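Local coordinates for protein SAM dependent methyltransferase (PDB 3DH0) that binds S-adenosylmethionine and probably transfers its activated methyl group to an acceptor substrate, at residues S10-L15 against E72-Y77; G49-Y54 against F111-F116; E91-K94 against I100-P103. One frame throughout, in Å; residues are numbered along the deposited sequence.

From the N terminus, the entry segment 10-15 comes before helix 26-33 and meets the start of helix 72-85. Contact 1 thus closes a loop that holds two helices, 26-33 and 52-59, and the strands 40-43 and 64-69. Contact 2 opens inside that loop at residues 49-54 and ends at 111-116, beyond 72-77, so the two cross along the chain. Both touch SAM, and L15 packs its backbone O against F50. Contact 3, 91-94 with 100-103, opens after contact 1 has closed and is nested inside contact 2. It ties the outermost strand 90-94 to the connection leading to strand 107-113, while V75 of contact 1 packs on V92 and K94.

Contact 1: residues S10-L15 against E72-Y77; sequences SKIKKL and EEMVNY. With SAM (S-adenosylmethionine), chain C.
I12 carries its CG1 anti to the backbone N (chi1 -162°) and Y77 turns its CG the same way (chi1 -173°), which brings the isoleucine tip over one face of the tyrosine ring. In this Rossmann-like methyltransferase fold, the contact lays the N-terminal segment 10-15 against the first turns of helix 72-85. The evidence for a CH-pi contact is that I12 CD1 lies 3.9 Å from the centroid of the Y77 ring and only 28° off its normal. I12 CD1 also reaches M74 CG at 4.0 Å, thereby bridging two residues about one helical turn apart. K13 approaches Y77 differently: its chain bends at chi2 and chi4, CE comes to the ring edge near the plane, and K13 NZ donates a hydrogen bond of 3.1 Å to Y77 OH. That hydroxyl is also hydrogen-bonded to D16 OD2, so two groups grip it; K13 NZ and D16 OD2 themselves form only a long, weak ion pair. On the cofactor side, L15 and M74 line the SAM pocket. L15 CD2 sits 3.6 Å from SAM CB, and the bent M74 chain places its CE 3.4 Å from SAM O3'.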
loop_
_atom_site.group_PDB
_atom_site.type_symbol
_atom_site.label_atom_id
_atom_site.label_comp_id
_atom_site.label_asym_id
_atom_site.label_seq_id
_atom_site.Cartn_x
_atom_site.Cartn_y
_atom_site.Cartn_z
ATOM N N SER A 10 -16.757 8.041 -5.952
ATOM C CA SER A 10 -17.847 8.643 -5.179
ATOM C C SER A 10 -18.094 7.962 -3.829
ATOM O O SER A 10 -18.931 8.407 -3.047
ATOM C CB SER A 10 -19.146 8.672 -5.996
ATOM O OG SER A 10 -19.706 7.378 -6.126
ATOM N N LYS A 11 -17.353 6.889 -3.565
ATOM C CA LYS A 11 -17.476 6.151 -2.313
ATOM C C LYS A 11 -16.269 6.409 -1.419
ATOM O O LYS A 11 -16.120 5.780 -0.375
ATOM C CB LYS A 11 -17.553 4.646 -2.585
ATOM C CG LYS A 11 -18.844 4.130 -3.189
ATOM C CD LYS A 11 -18.746 2.625 -3.398
ATOM C CE LYS A 11 -20.116 1.983 -3.586
ATOM N NZ LYS A 11 -20.845 2.545 -4.747
ATOM N N ILE A 12 -15.410 7.335 -1.830
ATOM C CA ILE A 12 -14.186 7.639 -1.093
ATOM C C ILE A 12 -14.283 7.809 0.424
ATOM O O ILE A 12 -13.326 7.519 1.141
ATOM C CB ILE A 12 -13.491 8.892 -1.658
ATOM C CG1 ILE A 12 -12.038 8.920 -1.184
ATOM C CG2 ILE A 12 -14.209 10.154 -1.187
ATOM C CD1 ILE A 12 -11.159 9.812 -2.000
ATOM N N LYS A 13 -15.423 8.274 0.915
ATOM C CA LYS A 13 -15.589 8.472 2.344
ATOM C C LYS A 13 -15.502 7.136 3.063
ATOM O O LYS A 13 -15.270 7.080 4.270
ATOM C CB LYS A 13 -16.935 9.135 2.626
ATOM C CG LYS A 13 -16.835 10.402 3.435
ATOM C CD LYS A 13 -16.050 11.460 2.708
ATOM C CE LYS A 13 -15.690 12.595 3.654
ATOM N NZ LYS A 13 -14.886 12.113 4.817
ATOM N N LYS A 14 -15.703 6.055 2.315
ATOM C CA LYS A 14 -15.622 4.719 2.882
ATOM C C LYS A 14 -14.162 4.389 3.156
ATOM O O LYS A 14 -13.849 3.475 3.914
ATOM C CB LYS A 14 -16.202 3.690 1.917
ATOM C CG LYS A 14 -17.664 3.351 2.117
ATOM C CD LYS A 14 -18.057 2.224 1.157
ATOM C CE LYS A 14 -19.508 1.761 1.340
ATOM N NZ LYS A 14 -20.073 0.998 0.160
ATOM N N LEU A 15 -13.266 5.134 2.524
ATOM C CA LEU A 15 -11.845 4.918 2.717
ATOM C C LEU A 15 -11.313 5.838 3.824
ATOM O O LEU A 15 -10.279 5.574 4.423
ATOM C CB LEU A 15 -11.108 5.182 1.407
ATOM C CG LEU A 15 -11.531 4.328 0.203
ATOM C CD1 LEU A 15 -10.875 4.860 -1.081
ATOM C CD2 LEU A 15 -11.168 2.865 0.458
ATOM N N GLU A 72 -7.337 10.592 -10.312
ATOM C CA GLU A 72 -7.151 11.998 -10.018
ATOM C C GLU A 72 -7.951 12.469 -8.807
ATOM O O GLU A 72 -7.450 13.253 -7.995
ATOM C CB GLU A 72 -7.517 12.834 -11.255
ATOM C CG GLU A 72 -7.214 14.330 -11.098
ATOM C CD GLU A 72 -7.538 15.167 -12.325
ATOM O OE1 GLU A 72 -7.085 14.822 -13.441
ATOM O OE2 GLU A 72 -8.231 16.192 -12.166
ATOM N N GLU A 73 -9.190 11.995 -8.679
ATOM C CA GLU A 73 -10.017 12.399 -7.554
ATOM C C GLU A 73 -9.421 11.938 -6.238
ATOM O O GLU A 73 -9.469 12.658 -5.245
ATOM C CB GLU A 73 -11.457 11.887 -7.698
ATOM C CG GLU A 73 -11.651 10.571 -8.422
ATOM C CD GLU A 73 -11.569 10.722 -9.934
ATOM O OE1 GLU A 73 -12.045 11.759 -10.443
ATOM O OE2 GLU A 73 -11.045 9.808 -10.611
ATOM N N MET A 74 -8.852 10.740 -6.229
ATOM C CA MET A 74 -8.229 10.224 -5.026
ATOM C C MET A 74 -6.958 11.013 -4.732
ATOM O O MET A 74 -6.618 11.272 -3.575
ATOM C CB MET A 74 -7.902 8.738 -5.175
ATOM C CG MET A 74 -9.002 7.808 -4.699
ATOM S SD MET A 74 -10.467 7.806 -5.718
ATOM C CE MET A 74 -10.969 6.157 -5.550
ATOM N N VAL A 75 -6.257 11.413 -5.779
ATOM C CA VAL A 75 -5.039 12.177 -5.592
ATOM C C VAL A 75 -5.329 13.520 -4.917
ATOM O O VAL A 75 -4.698 13.879 -3.923
ATOM C CB VAL A 75 -4.328 12.419 -6.941
ATOM C CG1 VAL A 75 -3.098 13.272 -6.736
ATOM C CG2 VAL A 75 -3.955 11.088 -7.581
ATOM N N ASN A 76 -6.297 14.260 -5.435
ATOM C CA ASN A 76 -6.589 15.554 -4.847
ATOM C C ASN A 76 -7.189 15.477 -3.451
ATOM O O ASN A 76 -7.004 16.374 -2.641
ATOM C CB ASN A 76 -7.471 16.374 -5.790
ATOM C CG ASN A 76 -6.752 16.740 -7.091
ATOM O OD1 ASN A 76 -5.608 17.207 -7.078
ATOM N ND2 ASN A 76 -7.426 16.527 -8.219
ATOM N N TYR A 77 -7.889 14.393 -3.162
ATOM C CA TYR A 77 -8.494 14.221 -1.855
ATOM C C TYR A 77 -7.396 13.973 -0.828
ATOM O O TYR A 77 -7.387 14.584 0.245
ATOM C CB TYR A 77 -9.451 13.034 -1.871
ATOM C CG TYR A 77 -10.248 12.890 -0.603
ATOM C CD1 TYR A 77 -11.514 13.464 -0.480
ATOM C CD2 TYR A 77 -9.743 12.169 0.482
ATOM C CE1 TYR A 77 -12.254 13.320 0.686
ATOM C CE2 TYR A 77 -10.479 12.024 1.648
ATOM C CZ TYR A 77 -11.730 12.598 1.741
ATOM O OH TYR A 77 -12.456 12.442 2.891
HETATM N N SAM C . -5.301 1.932 0.621
HETATM C CA SAM C . -6.406 2.918 0.826
HETATM C C SAM C . -6.742 3.038 2.294
HETATM O O SAM C . -6.116 2.350 3.100
HETATM O OXT SAM C . -7.670 3.864 2.579
HETATM C CB SAM C . -7.643 2.475 0.051
HETATM C CG SAM C . -7.238 2.042 -1.299
HETATM S SD SAM C . -8.473 1.443 -2.485
HETATM C CE SAM C . -8.948 -0.140 -1.790
HETATM C "C5'" SAM C . -7.453 1.080 -3.836
HETATM C "C4'" SAM C . -6.933 2.273 -4.610
HETATM O "O4'" SAM C . -6.077 1.710 -5.597
HETATM C "C3'" SAM C . -8.015 2.963 -5.463
HETATM O "O3'" SAM C . -8.194 4.273 -4.851
HETATM C "C2'" SAM C . -7.411 3.149 -6.842
HETATM O "O2'" SAM C . -7.556 4.393 -7.494
HETATM C "C1'" SAM C . -5.960 2.625 -6.607
HETATM N N9 SAM C . -5.317 1.923 -7.701
HETATM C C8 SAM C . -5.799 0.938 -8.540
HETATM N N7 SAM C . -4.922 0.526 -9.401
HETATM C C5 SAM C . -3.784 1.281 -9.123
HETATM C C6 SAM C . -2.479 1.310 -9.696
HETATM N N6 SAM C . -2.134 0.506 -10.726
HETATM N N1 SAM C . -1.548 2.197 -9.172
HETATM C C2 SAM C . -1.937 2.985 -8.141
HETATM N N3 SAM C . -3.128 3.031 -7.535
HETATM C C4 SAM C . -4.013 2.147 -8.075
#

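Contact 2: residues G49-Y54 against F111-F116; sequences GFYLPY and FMAFTF. With SAM (S-adenosylmethionine), chain C.
A113 O accepts a 2.8 Å hydrogen bond from the amino group N of SAM, while the methyl of the same alanine packs on Y51, with A113 CB 4.1 Å from Y51 CE2. This is the SAM site of a Rossmann-like methyltransferase, where the C-terminal end of strand 107-113 meets the loop leading into helix 52-59. Across the two segments the contacts are apolar and aromatic, with no hydrogen bond, and all of them converge on Y51. Its CG stands anti to the carbonyl carbon (chi1 -66°), which directs the ring towards the strand end. There F111 presents its edge to the Y51 face in an offset edge-to-face pair, the centroids 5.9 Å apart and the planes at 88°. F114 is met otherwise: Y51 OH lies in the plane of its ring, at the edge, 3.9 Å from F114 CE1. Within the loop, F50 CD2 rests over the centre of a Y51 face, and F24 adds a nearly parallel ring. An alanine in place of Y51 would probably leave the F111 edge without the face it meets and open a gap between A113 CB and F114. F114 CB lies 3.8 Å from SAM CE, the sulfonium methyl, and the F114 ring meets W144. Past it, T115 makes a weak hydrogen bond to the ribose: T115 OG1, held anti to the backbone N, lies 3.4 Å from SAM O4'.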
loop_
_atom_site.group_PDB
_atom_site.type_symbol
_atom_site.label_atom_id
_atom_site.label_comp_id
_atom_site.label_asym_id
_atom_site.label_seq_id
_atom_site.Cartn_x
_atom_site.Cartn_y
_atom_site.Cartn_z
ATOM N N GLY A 49 -5.983 8.539 1.494
ATOM C CA GLY A 49 -4.800 8.891 2.254
ATOM C C GLY A 49 -4.996 8.545 3.712
ATOM O O GLY A 49 -4.398 9.164 4.591
ATOM N N PHE A 50 -5.842 7.544 3.962
ATOM C CA PHE A 50 -6.171 7.100 5.309
ATOM C C PHE A 50 -4.966 6.724 6.151
ATOM O O PHE A 50 -4.780 7.269 7.228
ATOM C CB PHE A 50 -7.139 5.922 5.258
ATOM C CG PHE A 50 -7.583 5.459 6.608
ATOM C CD1 PHE A 50 -8.405 6.262 7.396
ATOM C CD2 PHE A 50 -7.149 4.240 7.119
ATOM C CE1 PHE A 50 -8.788 5.858 8.680
ATOM C CE2 PHE A 50 -7.524 3.822 8.404
ATOM C CZ PHE A 50 -8.345 4.634 9.185
ATOM N N TYR A 51 -4.152 5.793 5.669
ATOM C CA TYR A 51 -2.962 5.373 6.401
ATOM C C TYR A 51 -1.777 6.342 6.317
ATOM O O TYR A 51 -0.747 6.111 6.928
ATOM C CB TYR A 51 -2.522 3.994 5.921
ATOM C CG TYR A 51 -3.508 2.908 6.243
ATOM C CD1 TYR A 51 -3.751 2.533 7.561
ATOM C CD2 TYR A 51 -4.220 2.266 5.241
ATOM C CE1 TYR A 51 -4.683 1.551 7.867
ATOM C CE2 TYR A 51 -5.159 1.277 5.546
ATOM C CZ TYR A 51 -5.379 0.932 6.857
ATOM O OH TYR A 51 -6.299 -0.019 7.177
ATOM N N LEU A 52 -1.927 7.432 5.577
ATOM C CA LEU A 52 -0.845 8.399 5.425
ATOM C C LEU A 52 -0.347 9.029 6.728
ATOM O O LEU A 52 0.856 9.221 6.914
ATOM C CB LEU A 52 -1.243 9.490 4.415
ATOM C CG LEU A 52 -1.161 9.097 2.922
ATOM C CD1 LEU A 52 -1.523 10.284 2.028
ATOM C CD2 LEU A 52 0.239 8.605 2.599
ATOM N N PRO A 53 -1.260 9.379 7.640
ATOM C CA PRO A 53 -0.788 9.973 8.896
ATOM C C PRO A 53 0.167 9.028 9.628
ATOM O O PRO A 53 1.046 9.456 10.372
ATOM C CB PRO A 53 -2.083 10.188 9.673
ATOM C CG PRO A 53 -3.050 10.522 8.585
ATOM C CD PRO A 53 -2.725 9.502 7.520
ATOM N N TYR A 54 -0.022 7.737 9.394
ATOM C CA TYR A 54 0.776 6.703 10.025
ATOM C C TYR A 54 2.150 6.600 9.430
ATOM O O TYR A 54 3.140 6.783 10.113
ATOM C CB TYR A 54 0.037 5.378 9.916
ATOM C CG TYR A 54 -1.275 5.432 10.641
ATOM C CD1 TYR A 54 -1.315 5.373 12.031
ATOM C CD2 TYR A 54 -2.471 5.660 9.952
ATOM C CE1 TYR A 54 -2.493 5.548 12.725
ATOM C CE2 TYR A 54 -3.669 5.842 10.646
ATOM C CZ TYR A 54 -3.661 5.786 12.041
ATOM O OH TYR A 54 -4.813 6.005 12.757
ATOM N N PHE A 111 4.400 -0.118 0.547
ATOM C CA PHE A 111 3.202 -0.503 1.277
ATOM C C PHE A 111 2.014 -0.527 0.331
ATOM O O PHE A 111 1.678 0.487 -0.284
ATOM C CB PHE A 111 2.967 0.512 2.393
ATOM C CG PHE A 111 1.719 0.295 3.172
ATOM C CD1 PHE A 111 1.509 -0.888 3.865
ATOM C CD2 PHE A 111 0.773 1.312 3.267
ATOM C CE1 PHE A 111 0.378 -1.061 4.651
ATOM C CE2 PHE A 111 -0.361 1.161 4.044
ATOM C CZ PHE A 111 -0.563 -0.032 4.744
ATOM N N MET A 112 1.385 -1.686 0.205
ATOM C CA MET A 112 0.235 -1.823 -0.672
ATOM C C MET A 112 -0.981 -2.286 0.137
ATOM O O MET A 112 -1.186 -3.480 0.323
ATOM C CB MET A 112 0.562 -2.824 -1.778
ATOM C CG MET A 112 0.106 -2.380 -3.149
ATOM S SD MET A 112 0.500 -3.556 -4.440
ATOM C CE MET A 112 2.240 -3.582 -4.369
ATOM N N ALA A 113 -1.785 -1.341 0.617
ATOM C CA ALA A 113 -2.956 -1.690 1.423
ATOM C C ALA A 113 -4.275 -1.777 0.659
ATOM O O ALA A 113 -4.831 -0.769 0.236
ATOM C CB ALA A 113 -3.098 -0.714 2.584
ATOM N N PHE A 114 -4.776 -3.000 0.520
ATOM C CA PHE A 114 -6.027 -3.278 -0.183
ATOM C C PHE A 114 -6.046 -2.810 -1.633
ATOM O O PHE A 114 -7.110 -2.521 -2.180
ATOM C CB PHE A 114 -7.211 -2.639 0.552
ATOM C CG PHE A 114 -7.340 -3.072 1.979
ATOM C CD1 PHE A 114 -6.970 -2.214 3.015
ATOM C CD2 PHE A 114 -7.824 -4.341 2.290
ATOM C CE1 PHE A 114 -7.078 -2.607 4.331
ATOM C CE2 PHE A 114 -7.939 -4.749 3.604
ATOM C CZ PHE A 114 -7.567 -3.880 4.636
ATOM N N THR A 115 -4.886 -2.751 -2.266
ATOM C CA THR A 115 -4.857 -2.297 -3.637
ATOM C C THR A 115 -4.341 -3.333 -4.640
ATOM O O THR A 115 -4.578 -3.205 -5.840
ATOM C CB THR A 115 -4.060 -0.941 -3.736
ATOM O OG1 THR A 115 -3.669 -0.675 -5.095
ATOM C CG2 THR A 115 -2.840 -0.983 -2.858
ATOM N N PHE A 116 -3.670 -4.374 -4.163
ATOM C CA PHE A 116 -3.132 -5.381 -5.069
ATOM C C PHE A 116 -4.173 -6.022 -5.987
ATOM O O PHE A 116 -3.960 -6.133 -7.193
ATOM C CB PHE A 116 -2.428 -6.473 -4.285
ATOM C CG PHE A 116 -1.587 -7.378 -5.134
ATOM C CD1 PHE A 116 -0.341 -6.962 -5.598
ATOM C CD2 PHE A 116 -2.039 -8.645 -5.475
ATOM C CE1 PHE A 116 0.443 -7.796 -6.391
ATOM C CE2 PHE A 116 -1.271 -9.488 -6.265
ATOM C CZ PHE A 116 -0.023 -9.065 -6.727
HETATM N N SAM C . -5.301 1.932 0.621
HETATM C CA SAM C . -6.406 2.918 0.826
HETATM C C SAM C . -6.742 3.038 2.294
HETATM O O SAM C . -6.116 2.350 3.100
HETATM O OXT SAM C . -7.670 3.864 2.579
HETATM C CB SAM C . -7.643 2.475 0.051
HETATM C CG SAM C . -7.238 2.042 -1.299
HETATM S SD SAM C . -8.473 1.443 -2.485
HETATM C CE SAM C . -8.948 -0.140 -1.790
HETATM C "C5'" SAM C . -7.453 1.080 -3.836
HETATM C "C4'" SAM C . -6.933 2.273 -4.610
HETATM O "O4'" SAM C . -6.077 1.710 -5.597
HETATM C "C3'" SAM C . -8.015 2.963 -5.463
HETATM O "O3'" SAM C . -8.194 4.273 -4.851
HETATM C "C2'" SAM C . -7.411 3.149 -6.842
HETATM O "O2'" SAM C . -7.556 4.393 -7.494
HETATM C "C1'" SAM C . -5.960 2.625 -6.607
HETATM N N9 SAM C . -5.317 1.923 -7.701
HETATM C C8 SAM C . -5.799 0.938 -8.540
HETATM N N7 SAM C . -4.922 0.526 -9.401
HETATM C C5 SAM C . -3.784 1.281 -9.123
HETATM C C6 SAM C . -2.479 1.310 -9.696
HETATM N N6 SAM C . -2.134 0.506 -10.726
HETATM N N1 SAM C . -1.548 2.197 -9.172
HETATM C C2 SAM C . -1.937 2.985 -8.141
HETATM N N3 SAM C . -3.128 3.031 -7.535
HETATM C C4 SAM C . -4.013 2.147 -8.075
#

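Contact 3: residues E91-K94 against I100-P103; sequences EVLK and IPLP
The backbones of L93 and P101 stay apart, their CA atoms 7.8 Å from each other, and no hydrogen bond joins the extended segment 91-94 to the irregular segment 100-103. In the Rossmann-like sheet, strand 90-94 is outermost within the chain, and 100-103 belongs to the connection that carries the chain from it to strand 107-113, across the positions of 64-69 and 40-43. Side chains make most of the link. L93 has CG anti to the carbonyl carbon, beside its own backbone N (chi1 -52°), and this sends CD1 to the connection, where it meets two partners. L93 CD1 lies 3.6 Å from L102 CD1, the two leucines crossing at a slant, and 4.0 Å from P101 CG, the L93 and P101 side chains running alongside in opposite directions. A weak backbone bond from L102 N to I100 O spans P101. L93 and L102 both touch Y66 of the neighbouring strand. On the helical layers, V92 packs on V75, W79 and V82 of helix 72-85, while L102, the partner of L93, packs on V132 of helix 122-132. The K94 side chain leaves its backbone away from 100-103, and its NZ is hydrogen-bonded to V70 O. K94 contributes to this contact through its backbone: K94 O lies 4.1 Å from P101 CG.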
loop_
_atom_site.group_PDB
_atom_site.type_symbol
_atom_site.label_atom_id
_atom_site.label_comp_id
_atom_site.label_asym_id
_atom_site.label_seq_id
_atom_site.Cartn_x
_atom_site.Cartn_y
_atom_site.Cartn_z
ATOM N N GLU A 91 4.506 13.402 -0.106
ATOM C CA GLU A 91 4.401 13.884 -1.467
ATOM C C GLU A 91 3.335 13.041 -2.198
ATOM O O GLU A 91 3.522 11.854 -2.440
ATOM C CB GLU A 91 5.781 13.763 -2.126
ATOM C CG GLU A 91 6.043 14.706 -3.267
ATOM C CD GLU A 91 6.060 16.166 -2.855
ATOM O OE1 GLU A 91 6.953 16.585 -2.100
ATOM O OE2 GLU A 91 5.174 16.908 -3.297
ATOM N N VAL A 92 2.205 13.664 -2.520
ATOM C CA VAL A 92 1.105 12.983 -3.212
ATOM C C VAL A 92 1.221 13.120 -4.726
ATOM O O VAL A 92 1.253 14.225 -5.249
ATOM C CB VAL A 92 -0.260 13.548 -2.776
ATOM C CG1 VAL A 92 -1.378 12.774 -3.450
ATOM C CG2 VAL A 92 -0.386 13.480 -1.261
ATOM N N LEU A 93 1.265 11.992 -5.427
ATOM C CA LEU A 93 1.421 12.010 -6.877
ATOM C C LEU A 93 0.372 11.246 -7.700
ATOM O O LEU A 93 -0.200 10.246 -7.257
ATOM C CB LEU A 93 2.815 11.477 -7.242
ATOM C CG LEU A 93 4.061 12.085 -6.578
ATOM C CD1 LEU A 93 5.307 11.349 -7.038
ATOM C CD2 LEU A 93 4.170 13.552 -6.916
ATOM N N LYS A 94 0.151 11.739 -8.918
ATOM C CA LYS A 94 -0.777 11.145 -9.874
ATOM C C LYS A 94 -0.063 10.018 -10.622
ATOM O O LYS A 94 0.876 10.254 -11.379
ATOM C CB LYS A 94 -1.254 12.213 -10.852
ATOM C CG LYS A 94 -2.076 11.686 -12.002
ATOM C CD LYS A 94 -3.368 11.084 -11.533
ATOM C CE LYS A 94 -4.124 10.469 -12.695
ATOM N NZ LYS A 94 -3.399 9.316 -13.328
ATOM N N ILE A 100 5.313 4.366 -12.482
ATOM C CA ILE A 100 5.448 5.174 -11.277
ATOM C C ILE A 100 6.366 6.347 -11.622
ATOM O O ILE A 100 7.483 6.164 -12.085
ATOM C CB ILE A 100 6.032 4.334 -10.120
ATOM C CG1 ILE A 100 5.148 3.104 -9.898
ATOM C CG2 ILE A 100 6.100 5.164 -8.844
ATOM C CD1 ILE A 100 5.806 1.985 -9.141
ATOM N N PRO A 101 5.896 7.576 -11.401
ATOM C CA PRO A 101 6.663 8.789 -11.697
ATOM C C PRO A 101 7.894 9.042 -10.838
ATOM O O PRO A 101 8.207 10.181 -10.519
ATOM C CB PRO A 101 5.619 9.884 -11.543
ATOM C CG PRO A 101 4.781 9.360 -10.426
ATOM C CD PRO A 101 4.601 7.910 -10.784
ATOM N N LEU A 102 8.609 7.985 -10.493
ATOM C CA LEU A 102 9.790 8.119 -9.658
ATOM C C LEU A 102 11.046 7.574 -10.325
ATOM O O LEU A 102 10.968 6.725 -11.212
ATOM C CB LEU A 102 9.564 7.366 -8.347
ATOM C CG LEU A 102 9.127 8.082 -7.068
ATOM C CD1 LEU A 102 8.131 9.170 -7.324
ATOM C CD2 LEU A 102 8.554 7.034 -6.158
ATOM N N PRO A 103 12.227 8.087 -9.929
ATOM C CA PRO A 103 13.465 7.576 -10.530
ATOM C C PRO A 103 13.867 6.247 -9.883
ATOM O O PRO A 103 13.430 5.934 -8.782
ATOM C CB PRO A 103 14.480 8.691 -10.263
ATOM C CG PRO A 103 13.953 9.373 -9.042
ATOM C CD PRO A 103 12.458 9.396 -9.290
#